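Local coordinates for protein aminotransferase (Psychrobacter arcticus 273-4, PDB 3IF2) that probably transfers amino groups between amino acids and keto acids, perhaps with valine and pyruvate as substrates, using pyridoxal 5'-phosphate as cofactor, at residues 74-88 and 306-320. Residues are numbered along the deposited sequence; the frame is centred on the assembly and turned at random.
With PLP (pyridoxal-5'-phosphate), chain E.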
loop_
_atom_site.group_PDB
_atom_site.type_symbol
_atom_site.label_atom_id
_atom_site.label_comp_id
_atom_site.label_asym_id
_atom_site.label_seq_id
_atom_site.Cartn_x
_atom_site.Cartn_y
_atom_site.Cartn_z
ATOM N N ILE A 74 -15.006 -3.328 -14.278
ATOM C CA ILE A 74 -13.779 -3.904 -14.843
ATOM C C ILE A 74 -12.554 -3.504 -13.996
ATOM O O ILE A 74 -11.676 -4.342 -13.709
ATOM C CB ILE A 74 -13.625 -3.534 -16.373
ATOM C CG1 ILE A 74 -14.725 -4.247 -17.199
ATOM C CG2 ILE A 74 -12.259 -3.917 -16.919
ATOM C CD1 ILE A 74 -14.870 -3.737 -18.635
ATOM N N SER A 75 -12.553 -2.238 -13.576
ATOM C CA SER A 75 -11.518 -1.638 -12.740
ATOM C C SER A 75 -11.504 -2.307 -11.334
ATOM O O SER A 75 -10.453 -2.707 -10.837
ATOM C CB SER A 75 -11.766 -0.133 -12.697
ATOM O OG SER A 75 -10.739 0.544 -12.038
HETATM N N MSE A 76 -12.678 -2.434 -10.712
HETATM C CA MSE A 76 -12.855 -3.200 -9.446
HETATM C C MSE A 76 -12.472 -4.704 -9.487
HETATM O O MSE A 76 -11.886 -5.237 -8.542
HETATM C CB MSE A 76 -14.350 -3.246 -9.092
HETATM C CG MSE A 76 -14.803 -2.328 -8.051
HETATM SE SE MSE A 76 -16.721 -2.509 -7.918
HETATM C CE MSE A 76 -16.940 -0.987 -9.078
ATOM N N ALA A 77 -12.929 -5.375 -10.551
ATOM C CA ALA A 77 -12.873 -6.839 -10.675
ATOM C C ALA A 77 -11.552 -7.465 -11.086
ATOM O O ALA A 77 -11.470 -8.686 -11.150
ATOM C CB ALA A 77 -13.998 -7.338 -11.604
ATOM N N ASN A 78 -10.538 -6.646 -11.359
ATOM C CA ASN A 78 -9.235 -7.106 -11.849
ATOM C C ASN A 78 -8.046 -6.392 -11.203
ATOM O O ASN A 78 -8.093 -5.165 -10.967
ATOM C CB ASN A 78 -9.145 -6.851 -13.351
ATOM C CG ASN A 78 -10.161 -7.621 -14.131
ATOM O OD1 ASN A 78 -9.931 -8.780 -14.463
ATOM N ND2 ASN A 78 -11.281 -6.981 -14.462
ATOM N N TYR A 79 -7.002 -7.172 -10.918
ATOM C CA TYR A 79 -5.733 -6.666 -10.457
ATOM C C TYR A 79 -5.125 -5.915 -11.634
ATOM O O TYR A 79 -5.232 -6.392 -12.766
ATOM C CB TYR A 79 -4.735 -7.824 -10.167
ATOM C CG TYR A 79 -4.984 -8.674 -8.936
ATOM C CD1 TYR A 79 -4.652 -8.188 -7.674
ATOM C CD2 TYR A 79 -5.476 -9.978 -9.028
ATOM C CE1 TYR A 79 -4.874 -8.944 -6.528
ATOM C CE2 TYR A 79 -5.703 -10.752 -7.875
ATOM C CZ TYR A 79 -5.386 -10.216 -6.625
ATOM O OH TYR A 79 -5.544 -10.909 -5.458
ATOM N N SER A 80 -4.463 -4.782 -11.382
ATOM C CA SER A 80 -3.670 -4.106 -12.431
ATOM C C SER A 80 -2.333 -4.822 -12.526
ATOM O O SER A 80 -2.050 -5.727 -11.730
ATOM C CB SER A 80 -3.401 -2.635 -12.090
ATOM O OG SER A 80 -2.559 -2.474 -10.949
ATOM N N ASN A 81 -1.497 -4.394 -13.470
ATOM C CA ASN A 81 -0.119 -4.864 -13.542
ATOM C C ASN A 81 0.581 -4.299 -12.272
ATOM O O ASN A 81 0.130 -3.263 -11.763
ATOM C CB ASN A 81 0.547 -4.362 -14.848
ATOM C CG ASN A 81 2.020 -4.791 -14.969
ATOM O OD1 ASN A 81 2.946 -4.127 -14.439
ATOM N ND2 ASN A 81 2.245 -5.928 -15.646
ATOM N N PRO A 82 1.636 -4.970 -11.732
ATOM C CA PRO A 82 2.331 -4.408 -10.549
ATOM C C PRO A 82 2.869 -2.951 -10.718
ATOM O O PRO A 82 2.936 -2.196 -9.744
ATOM C CB PRO A 82 3.481 -5.393 -10.321
ATOM C CG PRO A 82 3.024 -6.661 -10.907
ATOM C CD PRO A 82 2.138 -6.317 -12.052
ATOM N N GLN A 83 3.244 -2.589 -11.950
ATOM C CA GLN A 83 3.659 -1.233 -12.302
ATOM C C GLN A 83 2.505 -0.206 -12.151
ATOM O O GLN A 83 2.768 0.958 -11.896
ATOM C CB GLN A 83 4.221 -1.219 -13.727
ATOM C CG GLN A 83 4.771 0.142 -14.196
ATOM C CD GLN A 83 5.423 0.072 -15.556
ATOM O OE1 GLN A 83 5.915 -0.975 -15.968
ATOM N NE2 GLN A 83 5.460 1.200 -16.252
ATOM N N GLY A 84 1.257 -0.650 -12.339
ATOM C CA GLY A 84 0.066 0.176 -12.163
ATOM C C GLY A 84 -0.908 0.124 -13.332
ATOM O O GLY A 84 -0.547 -0.266 -14.426
ATOM N N ASP A 85 -2.145 0.553 -13.084
ATOM C CA ASP A 85 -3.219 0.606 -14.103
ATOM C C ASP A 85 -2.693 1.055 -15.482
ATOM O O ASP A 85 -2.299 2.208 -15.633
ATOM C CB ASP A 85 -4.323 1.552 -13.603
ATOM C CG ASP A 85 -5.544 1.567 -14.492
ATOM O OD1 ASP A 85 -5.545 2.245 -15.553
ATOM O OD2 ASP A 85 -6.534 0.929 -14.083
ATOM N N SER A 86 -2.656 0.130 -16.450
ATOM C CA SER A 86 -2.149 0.405 -17.821
ATOM C C SER A 86 -2.773 1.632 -18.505
ATOM O O SER A 86 -2.034 2.478 -19.006
ATOM C CB SER A 86 -2.391 -0.786 -18.750
ATOM O OG SER A 86 -1.815 -1.958 -18.211
ATOM N N ALA A 87 -4.110 1.712 -18.507
ATOM C CA ALA A 87 -4.846 2.789 -19.175
ATOM C C ALA A 87 -4.469 4.167 -18.613
ATOM O O ALA A 87 -4.237 5.114 -19.380
ATOM C CB ALA A 87 -6.396 2.554 -19.116
ATOM N N PHE A 88 -4.383 4.250 -17.287
ATOM C CA PHE A 88 -3.982 5.497 -16.599
ATOM C C PHE A 88 -2.534 5.915 -16.950
ATOM O O PHE A 88 -2.287 7.097 -17.216
ATOM C CB PHE A 88 -4.180 5.364 -15.073
ATOM C CG PHE A 88 -3.996 6.654 -14.295
ATOM C CD1 PHE A 88 -4.645 7.842 -14.686
ATOM C CD2 PHE A 88 -3.271 6.658 -13.109
ATOM C CE1 PHE A 88 -4.530 9.006 -13.944
ATOM C CE2 PHE A 88 -3.147 7.802 -12.349
ATOM C CZ PHE A 88 -3.770 8.995 -12.758
ATOM N N LEU A 306 1.336 -6.657 -4.236
ATOM C CA LEU A 306 0.803 -7.476 -5.349
ATOM C C LEU A 306 0.643 -6.507 -6.545
ATOM O O LEU A 306 1.351 -6.621 -7.541
ATOM C CB LEU A 306 -0.472 -8.260 -4.978
ATOM C CG LEU A 306 -0.651 -9.660 -5.554
ATOM C CD1 LEU A 306 0.507 -10.536 -5.072
ATOM C CD2 LEU A 306 -1.945 -10.284 -5.081
ATOM N N ALA A 307 -0.269 -5.557 -6.427
ATOM C CA ALA A 307 -0.447 -4.479 -7.413
ATOM C C ALA A 307 -0.962 -3.239 -6.664
ATOM O O ALA A 307 -1.507 -3.361 -5.574
ATOM C CB ALA A 307 -1.408 -4.887 -8.520
ATOM N N PRO A 308 -0.728 -2.044 -7.199
ATOM C CA PRO A 308 -1.256 -0.907 -6.484
ATOM C C PRO A 308 -2.757 -0.763 -6.739
ATOM O O PRO A 308 -3.347 -1.421 -7.606
ATOM C CB PRO A 308 -0.456 0.280 -7.040
ATOM C CG PRO A 308 0.158 -0.187 -8.310
ATOM C CD PRO A 308 -0.108 -1.648 -8.471
ATOM N N THR A 309 -3.343 0.134 -5.972
ATOM C CA THR A 309 -4.769 0.448 -6.048
ATOM C C THR A 309 -5.108 1.041 -7.403
ATOM O O THR A 309 -4.228 1.599 -8.064
ATOM C CB THR A 309 -5.157 1.379 -4.893
ATOM O OG1 THR A 309 -6.552 1.277 -4.694
ATOM C CG2 THR A 309 -4.753 2.795 -5.147
ATOM N N ARG A 310 -6.345 0.881 -7.860
ATOM C CA ARG A 310 -6.692 1.440 -9.176
ATOM C C ARG A 310 -7.923 2.315 -9.301
ATOM O O ARG A 310 -8.121 2.897 -10.369
ATOM C CB ARG A 310 -6.649 0.352 -10.247
ATOM C CG ARG A 310 -7.628 -0.753 -10.112
ATOM C CD ARG A 310 -7.281 -1.923 -11.042
ATOM N NE ARG A 310 -7.255 -1.543 -12.456
ATOM C CZ ARG A 310 -7.267 -2.374 -13.505
ATOM N NH1 ARG A 310 -7.381 -3.692 -13.367
ATOM N NH2 ARG A 310 -7.210 -1.853 -14.733
ATOM N N PHE A 311 -8.675 2.523 -8.232
ATOM C CA PHE A 311 -9.874 3.289 -8.402
ATOM C C PHE A 311 -9.639 4.780 -8.588
ATOM O O PHE A 311 -10.440 5.456 -9.269
ATOM C CB PHE A 311 -10.984 2.961 -7.388
ATOM C CG PHE A 311 -12.318 3.016 -8.038
ATOM C CD1 PHE A 311 -12.778 1.905 -8.780
ATOM C CD2 PHE A 311 -13.032 4.203 -8.091
ATOM C CE1 PHE A 311 -13.983 1.962 -9.498
ATOM C CE2 PHE A 311 -14.253 4.283 -8.798
ATOM C CZ PHE A 311 -14.723 3.165 -9.512
ATOM N N GLY A 312 -8.551 5.286 -8.002
ATOM C CA GLY A 312 -8.131 6.655 -8.220
ATOM C C GLY A 312 -7.790 6.837 -9.696
ATOM O O GLY A 312 -8.238 7.808 -10.332
ATOM N N ALA A 313 -7.023 5.886 -10.229
ATOM C CA ALA A 313 -6.686 5.806 -11.655
ATOM C C ALA A 313 -7.946 5.812 -12.531
ATOM O O ALA A 313 -8.002 6.510 -13.524
ATOM C CB ALA A 313 -5.857 4.530 -11.943
ATOM N N ALA A 314 -8.948 5.033 -12.136
ATOM C CA ALA A 314 -10.193 4.914 -12.894
ATOM C C ALA A 314 -10.899 6.266 -13.026
ATOM O O ALA A 314 -11.315 6.623 -14.123
ATOM C CB ALA A 314 -11.102 3.859 -12.290
ATOM N N ILE A 315 -10.994 7.022 -11.932
ATOM C CA ILE A 315 -11.607 8.359 -11.977
ATOM C C ILE A 315 -10.772 9.320 -12.818
ATOM O O ILE A 315 -11.322 10.014 -13.681
ATOM C CB ILE A 315 -11.839 9.023 -10.556
ATOM C CG1 ILE A 315 -13.196 8.685 -9.961
ATOM C CG2 ILE A 315 -11.913 10.557 -10.659
ATOM C CD1 ILE A 315 -13.464 7.303 -9.875
ATOM N N ALA A 316 -9.467 9.345 -12.560
ATOM C CA ALA A 316 -8.566 10.340 -13.146
ATOM C C ALA A 316 -8.236 10.152 -14.612
ATOM O O ALA A 316 -7.948 11.148 -15.293
ATOM C CB ALA A 316 -7.285 10.436 -12.325
ATOM N N THR A 317 -8.299 8.907 -15.100
ATOM C CA THR A 317 -7.955 8.576 -16.504
ATOM C C THR A 317 -8.651 9.473 -17.552
ATOM O O THR A 317 -7.950 10.106 -18.326
ATOM C CB THR A 317 -8.129 7.049 -16.800
ATOM O OG1 THR A 317 -7.179 6.316 -16.019
ATOM C CG2 THR A 317 -7.935 6.706 -18.279
ATOM N N PRO A 318 -10.008 9.560 -17.546
ATOM C CA PRO A 318 -10.670 10.425 -18.514
ATOM C C PRO A 318 -10.396 11.915 -18.325
ATOM O O PRO A 318 -10.357 12.633 -19.317
ATOM C CB PRO A 318 -12.169 10.100 -18.333
ATOM C CG PRO A 318 -12.275 9.513 -16.984
ATOM C CD PRO A 318 -10.996 8.741 -16.823
ATOM N N LEU A 319 -10.202 12.362 -17.085
ATOM C CA LEU A 319 -9.899 13.773 -16.794
ATOM C C LEU A 319 -8.464 14.155 -17.248
ATOM O O LEU A 319 -8.182 15.349 -17.468
ATOM C CB LEU A 319 -10.126 14.110 -15.301
ATOM C CG LEU A 319 -11.477 13.728 -14.657
ATOM C CD1 LEU A 319 -11.524 14.099 -13.184
ATOM C CD2 LEU A 319 -12.651 14.351 -15.370
ATOM N N VAL A 320 -7.562 13.162 -17.354
ATOM C CA VAL A 320 -6.188 13.369 -17.890
ATOM C C VAL A 320 -6.284 13.403 -19.427
ATOM O O VAL A 320 -5.748 14.327 -20.066
ATOM C CB VAL A 320 -5.184 12.260 -17.404
ATOM C CG1 VAL A 320 -3.882 12.308 -18.168
ATOM C CG2 VAL A 320 -4.940 12.372 -15.929
HETATM N N1 PLP E . -3.398 -15.270 0.191
HETATM C C2 PLP E . -3.508 -16.187 -0.835
HETATM C C2A PLP E . -3.591 -17.622 -0.425
HETATM C C3 PLP E . -3.563 -15.748 -2.183
HETATM O O3 PLP E . -3.686 -16.644 -3.222
HETATM C C4 PLP E . -3.479 -14.355 -2.471
HETATM C C4A PLP E . -3.740 -13.788 -3.864
HETATM O O4A PLP E . -3.243 -14.275 -4.872
HETATM C C5 PLP E . -3.349 -13.440 -1.390
HETATM C C6 PLP E . -3.317 -13.923 -0.077
HETATM C C5A PLP E . -3.222 -11.929 -1.624
HETATM O O4P PLP E . -4.476 -11.357 -1.910
HETATM P P PLP E . -4.702 -9.779 -1.833
HETATM O O1P PLP E . -3.466 -9.009 -1.498
HETATM O O2P PLP E . -5.734 -9.533 -0.753
HETATM O O3P PLP E . -5.255 -9.480 -3.171
HETATM O O HOH W 1 -2.962 0.269 -10.398
HETATM O O HOH W 2 -4.803 -3.604 -8.675
HETATM O O HOH W 3 -7.935 3.688 -16.001
#
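Arg310 lays its guanidinium between Ser75 and Ser80, which cover opposite faces, while acceptors of 74-88 meet its edge. NE and NH2 both bond to Asp85 OD2, at 3.0 and 2.9 Å, a side-on salt bridge. The carboxylate plane stands 68° from the guanidinium plane. NH1 donates to Asn78 O at 2.9 Å, from above that carbonyl's plane. A bend at chi3 (-60°) turns the group into this slot; a leucine in place of Arg310 would probably leave the Asp85 carboxylate without its cationic mate and Asn78 O without this donor. Asp85 OD1 N-caps helix 86-100 through Phe88 N, and a water joins it to Thr317 OG1. Phe88, its ring swung opposite the main-chain nitrogen (chi1 -171°), enters as a knob among Ala313, Ala316, Thr317 and Val320, Ala313 CA lying 3.9 Å from the ring centroid in a CH-pi contact. Leu306 CD2 packs 3.5 Å from Tyr79 CE1, beside the phenol whose OH donates to PLP O3P; the cofactor's other partners include Arg283 of the second subunit. The contact joins the loop between helices 71-77 and 86-100, with the adjoining ends of both, to residues 306-310 and helix 311-321; Pro82 rests on helix 291-305, and Phe311 meets Phe311 of the second subunit.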